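Local coordinates for protein carbohydrate deacetylase Agd3 (Neosartorya fumigata, PDB 6NWZ) that probably removes N-acetyl groups from the fungal exopolysaccharide galactosaminogalactan as a zinc-binding carbohydrate deacetylase needed for biofilm formation, at residues 275-280 with 549-554; 651-656 with 665-670. All blocks are in the same frame, centred on the assembly; numbering follows the deposited sequence.

Contact 1 (275-280 with 549-554)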
loop_
_atom_site.group_PDB
_atom_site.type_symbol
_atom_site.label_atom_id
_atom_site.label_comp_id
_atom_site.label_asym_id
_atom_site.label_seq_id
_atom_site.Cartn_x
_atom_site.Cartn_y
_atom_site.Cartn_z
ATOM N N VAL A 275 18.325 18.929 17.836
ATOM C CA VAL A 275 17.871 19.998 16.951
ATOM C C VAL A 275 18.659 19.985 15.646
ATOM O O VAL A 275 18.098 20.212 14.566
ATOM C CB VAL A 275 17.972 21.358 17.667
ATOM C CG1 VAL A 275 17.827 22.501 16.676
ATOM C CG2 VAL A 275 16.912 21.460 18.762
ATOM N N GLU A 276 19.966 19.714 15.716
ATOM C CA GLU A 276 20.762 19.639 14.493
ATOM C C GLU A 276 20.295 18.487 13.612
ATOM O O GLU A 276 20.190 18.632 12.387
ATOM C CB GLU A 276 22.247 19.490 14.833
ATOM C CG GLU A 276 22.849 20.652 15.625
ATOM C CD GLU A 276 22.524 20.602 17.115
ATOM O OE1 GLU A 276 22.039 19.554 17.594
ATOM O OE2 GLU A 276 22.755 21.615 17.808
ATOM N N ASP A 277 20.007 17.334 14.223
ATOM C CA ASP A 277 19.437 16.209 13.488
ATOM C C ASP A 277 18.173 16.622 12.748
ATOM O O ASP A 277 18.024 16.359 11.548
ATOM C CB ASP A 277 19.130 15.056 14.448
ATOM C CG ASP A 277 20.367 14.286 14.866
ATOM O OD1 ASP A 277 21.241 14.044 14.010
ATOM O OD2 ASP A 277 20.459 13.916 16.056
ATOM N N MET A 278 17.249 17.280 13.457
ATOM C CA MET A 278 15.970 17.646 12.861
ATOM C C MET A 278 16.128 18.687 11.758
ATOM O O MET A 278 15.388 18.652 10.770
ATOM C CB MET A 278 15.010 18.146 13.945
ATOM C CG MET A 278 14.497 17.057 14.895
ATOM S SD MET A 278 13.771 15.608 14.081
ATOM C CE MET A 278 12.686 16.379 12.889
ATOM N N ASN A 279 17.082 19.612 11.900
ATOM C CA ASN A 279 17.338 20.563 10.820
ATOM C C ASN A 279 17.793 19.847 9.555
ATOM O O ASN A 279 17.466 20.273 8.441
ATOM C CB ASN A 279 18.377 21.595 11.256
ATOM C CG ASN A 279 17.770 22.720 12.067
ATOM O OD1 ASN A 279 16.614 23.093 11.859
ATOM N ND2 ASN A 279 18.543 23.264 13.002
ATOM N N GLY A 280 18.548 18.756 9.707
ATOM C CA GLY A 280 18.928 17.970 8.547
ATOM C C GLY A 280 17.738 17.306 7.881
ATOM O O GLY A 280 17.634 17.282 6.650
ATOM N N ASN A 549 16.014 6.570 14.429
ATOM C CA ASN A 549 16.366 6.344 13.030
ATOM C C ASN A 549 16.682 7.630 12.276
ATOM O O ASN A 549 17.189 7.554 11.151
ATOM C CB ASN A 549 15.236 5.609 12.300
ATOM C CG ASN A 549 14.822 4.321 12.993
ATOM O OD1 ASN A 549 13.673 3.890 12.885
ATOM N ND2 ASN A 549 15.755 3.703 13.706
ATOM N N LEU A 550 16.388 8.796 12.848
ATOM C CA LEU A 550 16.607 10.063 12.162
ATOM C C LEU A 550 17.992 10.642 12.414
ATOM O O LEU A 550 18.278 11.750 11.948
ATOM C CB LEU A 550 15.540 11.084 12.582
ATOM C CG LEU A 550 14.062 10.701 12.451
ATOM C CD1 LEU A 550 13.183 11.927 12.633
ATOM C CD2 LEU A 550 13.769 10.039 11.124
ATOM N N ARG A 551 18.856 9.924 13.132
ATOM C CA ARG A 551 20.179 10.441 13.451
ATOM C C ARG A 551 20.977 10.667 12.176
ATOM O O ARG A 551 21.244 9.725 11.425
ATOM C CB ARG A 551 20.924 9.476 14.373
ATOM C CG ARG A 551 22.191 10.079 14.954
ATOM C CD ARG A 551 23.178 9.015 15.385
ATOM N NE ARG A 551 24.291 9.591 16.131
ATOM C CZ ARG A 551 24.574 9.298 17.396
ATOM N NH1 ARG A 551 23.839 8.417 18.059
ATOM N NH2 ARG A 551 25.605 9.876 17.993
ATOM N N ASN A 552 21.356 11.917 11.933
ATOM C CA ASN A 552 22.101 12.285 10.730
ATOM C C ASN A 552 23.151 13.366 10.951
ATOM O O ASN A 552 24.172 13.355 10.253
ATOM C CB ASN A 552 21.127 12.759 9.632
ATOM C CG ASN A 552 20.492 14.103 9.952
ATOM O OD1 ASN A 552 20.996 15.151 9.549
ATOM N ND2 ASN A 552 19.377 14.076 10.674
ATOM N N ALA A 553 22.958 14.289 11.896
ATOM C CA ALA A 553 23.833 15.453 11.996
ATOM C C ALA A 553 25.280 15.064 12.261
ATOM O O ALA A 553 26.196 15.783 11.853
ATOM C CB ALA A 553 23.333 16.395 13.090
ATOM N N ASP A 554 25.510 13.933 12.930
ATOM C CA ASP A 554 26.848 13.569 13.382
ATOM C C ASP A 554 27.243 12.162 12.949
ATOM O O ASP A 554 28.085 11.536 13.599
ATOM C CB ASP A 554 26.947 13.695 14.904
ATOM C CG ASP A 554 25.953 12.799 15.636
ATOM O OD1 ASP A 554 24.738 12.866 15.345
ATOM O OD2 ASP A 554 26.391 12.021 16.507
#
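Leu550, at the end of a short 3-10 turn, is the first residue of 549-554 to meet helix 275-289: its CD1 sits 4.0 Å from Met278 SD, which the bent Met278 chain swings back toward the loop. This is a helix start docked on a loop of the deacetylase domain, gripped mostly by one buried aspartate. Arg551 follows, its CA close to Asp277 OD1 and its NH1 in a salt bridge to Asp501. At Asn552 the backbone N reaches Asp277 OD1 at 3.0 Å, from above the carboxylate plane. The Asn552 side chain takes the crowded position between its own N and carbonyl carbon (chi1 70°), and ND2 gives one hydrogen to Asp277 O at 2.8 Å and the other to Leu550 O at 2.9 Å. Both acceptors lie close to the amide plane, fixing its rotation. Ala553 N gives Asp277 OD1 its second bond, 2.7 Å and nearly along the C-O axis; the two peptide N-H groups probably favour the charged form, although Asp554 OD1 lies 3.9 Å from Asp277 OD1. Ala553 CB meets Glu276 CB at 3.7 Å. Last, Arg551 NH2 makes a salt bridge to the syn lone pair of Asp554 OD2 at 2.7 Å.

Contact 2 (651-656 with 665-670); sequences QGYATE and VWVQLS
Tyr653 lays its ring across Val667 at the snug end of this contact. Val667 CG1 sits over one ring face, 4.2 Å from the centroid, in a CH-pi contact just 16° off the ring normal. With CG anti to its carbonyl carbon (chi1 -64°), Tyr653 sends its ring along the partner chain toward Gln668, while its CB rests 4.0 Å from Val665 CG1. Strand 674-683 extends the apolar cluster, Val674 touching Tyr653 and Phe676 touching Val667. One strong backbone bond, Trp666 N to Ala654 O at 2.8 Å, ties the chains together beside this cluster. Thr655 forms the looser, exposed margin of the same face, its CG2 4.2 Å from CG2 of Val665, its non-hydrogen-bonded partner. On the other face the exposed Ala654 lies with its CB 4.3 Å from Trp666 CB. Here too the extended Glu656 chain reaches the indole edge: NE1 of Trp666 donates to Glu656 OE1 at 3.0 Å, almost in the ring plane. Glu656 OE2 makes a salt bridge to Arg247, and His245 meets the Trp666 ring edge-to-face. Such cross-strand pairing belongs to an antiparallel beta hairpin, here strands 654-656 and 663-667, with 639-643 completing a three-stranded sheet.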
loop_
_atom_site.group_PDB
_atom_site.type_symbol
_atom_site.label_atom_id
_atom_site.label_comp_id
_atom_site.label_asym_id
_atom_site.label_seq_id
_atom_site.Cartn_x
_atom_site.Cartn_y
_atom_site.Cartn_z
ATOM N N GLN A 651 -20.045 17.112 -13.780
ATOM C CA GLN A 651 -21.366 17.165 -13.146
ATOM C C GLN A 651 -21.276 17.555 -11.672
ATOM O O GLN A 651 -22.036 17.062 -10.834
ATOM C CB GLN A 651 -22.109 15.839 -13.314
ATOM C CG GLN A 651 -22.316 15.435 -14.762
ATOM C CD GLN A 651 -23.069 14.130 -14.899
ATOM O OE1 GLN A 651 -23.704 13.665 -13.952
ATOM N NE2 GLN A 651 -23.002 13.527 -16.082
ATOM N N GLY A 652 -20.344 18.450 -11.354
ATOM C CA GLY A 652 -20.228 18.958 -10.001
ATOM C C GLY A 652 -19.811 17.945 -8.960
ATOM O O GLY A 652 -20.027 18.177 -7.768
ATOM N N TYR A 653 -19.224 16.826 -9.367
ATOM C CA TYR A 653 -18.704 15.854 -8.419
ATOM C C TYR A 653 -17.238 16.152 -8.116
ATOM O O TYR A 653 -16.578 16.928 -8.811
ATOM C CB TYR A 653 -18.858 14.432 -8.961
ATOM C CG TYR A 653 -20.289 13.980 -9.149
ATOM C CD1 TYR A 653 -21.048 13.549 -8.069
ATOM C CD2 TYR A 653 -20.877 13.971 -10.407
ATOM C CE1 TYR A 653 -22.355 13.129 -8.235
ATOM C CE2 TYR A 653 -22.186 13.553 -10.582
ATOM C CZ TYR A 653 -22.920 13.133 -9.493
ATOM O OH TYR A 653 -24.222 12.716 -9.656
ATOM N N ALA A 654 -16.725 15.521 -7.062
ATOM C CA ALA A 654 -15.331 15.715 -6.684
ATOM C C ALA A 654 -14.420 14.947 -7.634
ATOM O O ALA A 654 -14.635 13.760 -7.893
ATOM C CB ALA A 654 -15.103 15.263 -5.245
ATOM N N THR A 655 -13.403 15.625 -8.155
ATOM C CA THR A 655 -12.501 15.038 -9.134
ATOM C C THR A 655 -11.081 15.002 -8.586
ATOM O O THR A 655 -10.760 15.620 -7.569
ATOM C CB THR A 655 -12.525 15.810 -10.459
ATOM O OG1 THR A 655 -11.978 17.119 -10.259
ATOM C CG2 THR A 655 -13.950 15.924 -10.985
ATOM N N GLU A 656 -10.224 14.275 -9.295
ATOM C CA GLU A 656 -8.859 14.042 -8.836
ATOM C C GLU A 656 -8.025 13.670 -10.049
ATOM O O GLU A 656 -8.373 12.727 -10.768
ATOM C CB GLU A 656 -8.838 12.933 -7.783
ATOM C CG GLU A 656 -7.590 12.867 -6.923
ATOM C CD GLU A 656 -7.735 11.880 -5.773
ATOM O OE1 GLU A 656 -8.827 11.289 -5.623
ATOM O OE2 GLU A 656 -6.759 11.694 -5.016
ATOM N N VAL A 665 -13.197 10.468 -10.915
ATOM C CA VAL A 665 -14.411 11.192 -10.554
ATOM C C VAL A 665 -15.102 10.417 -9.439
ATOM O O VAL A 665 -15.429 9.234 -9.604
ATOM C CB VAL A 665 -15.342 11.381 -11.763
ATOM C CG1 VAL A 665 -16.632 12.069 -11.348
ATOM C CG2 VAL A 665 -14.643 12.179 -12.851
ATOM N N TRP A 666 -15.311 11.078 -8.298
ATOM C CA TRP A 666 -15.996 10.475 -7.154
ATOM C C TRP A 666 -17.488 10.749 -7.304
ATOM O O TRP A 666 -17.967 11.846 -7.005
ATOM C CB TRP A 666 -15.437 11.017 -5.841
ATOM C CG TRP A 666 -14.002 10.621 -5.630
ATOM C CD1 TRP A 666 -12.894 11.351 -5.952
ATOM C CD2 TRP A 666 -13.522 9.383 -5.087
ATOM N NE1 TRP A 666 -11.753 10.649 -5.632
ATOM C CE2 TRP A 666 -12.113 9.439 -5.100
ATOM C CE3 TRP A 666 -14.146 8.235 -4.587
ATOM C CZ2 TRP A 666 -11.319 8.391 -4.630
ATOM C CZ3 TRP A 666 -13.354 7.196 -4.120
ATOM C CH2 TRP A 666 -11.958 7.282 -4.146
ATOM N N VAL A 667 -18.222 9.743 -7.772
ATOM C CA VAL A 667 -19.630 9.892 -8.121
ATOM C C VAL A 667 -20.489 9.533 -6.915
ATOM O O VAL A 667 -20.488 8.384 -6.461
ATOM C CB VAL A 667 -19.993 9.020 -9.329
ATOM C CG1 VAL A 667 -21.400 9.345 -9.807
ATOM C CG2 VAL A 667 -18.979 9.220 -10.439
ATOM N N GLN A 668 -21.235 10.513 -6.410
ATOM C CA GLN A 668 -22.111 10.318 -5.260
ATOM C C GLN A 668 -23.480 9.859 -5.753
ATOM O O GLN A 668 -24.230 10.641 -6.346
ATOM C CB GLN A 668 -22.223 11.606 -4.447
ATOM C CG GLN A 668 -22.939 11.436 -3.115
ATOM C CD GLN A 668 -22.261 10.419 -2.217
ATOM O OE1 GLN A 668 -21.115 10.601 -1.805
ATOM N NE2 GLN A 668 -22.966 9.335 -1.914
ATOM N N LEU A 669 -23.804 8.591 -5.509
ATOM C CA LEU A 669 -25.098 8.041 -5.884
ATOM C C LEU A 669 -26.119 8.318 -4.789
ATOM O O LEU A 669 -25.821 8.183 -3.598
ATOM C CB LEU A 669 -24.997 6.537 -6.143
ATOM C CG LEU A 669 -24.073 6.098 -7.281
ATOM C CD1 LEU A 669 -24.194 4.601 -7.526
ATOM C CD2 LEU A 669 -24.368 6.881 -8.550
ATOM N N SER A 670 -27.332 8.707 -5.204
ATOM C CA SER A 670 -28.361 9.116 -4.255
ATOM C C SER A 670 -29.730 8.534 -4.586
ATOM O O SER A 670 -30.743 9.047 -4.095
ATOM C CB SER A 670 -28.471 10.640 -4.197
ATOM O OG SER A 670 -27.213 11.228 -3.920
#

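How the contacts relate
Contacts 1 and 2 follow each other along the chain without interleaving, the first in the deacetylase domain and the second in the C-terminal domain. Their centres lie 44 Å apart and their nearest atoms about 26 Å, so neither touches the other. Contact 1 is the one nearer to metal: the Leu550 side chain is about 8 Å from that of His546, about 10 Å from that of Asp256, and about 13 Å from a bound zinc ion. Asp256 shares its zinc with His388 and His392, the Asp-His-His ligand set of metal-dependent polysaccharide deacetylases, so this is probably the catalytic metal; contact 1 supplies none of its ligands. Contact 2 lies away from the zinc sites.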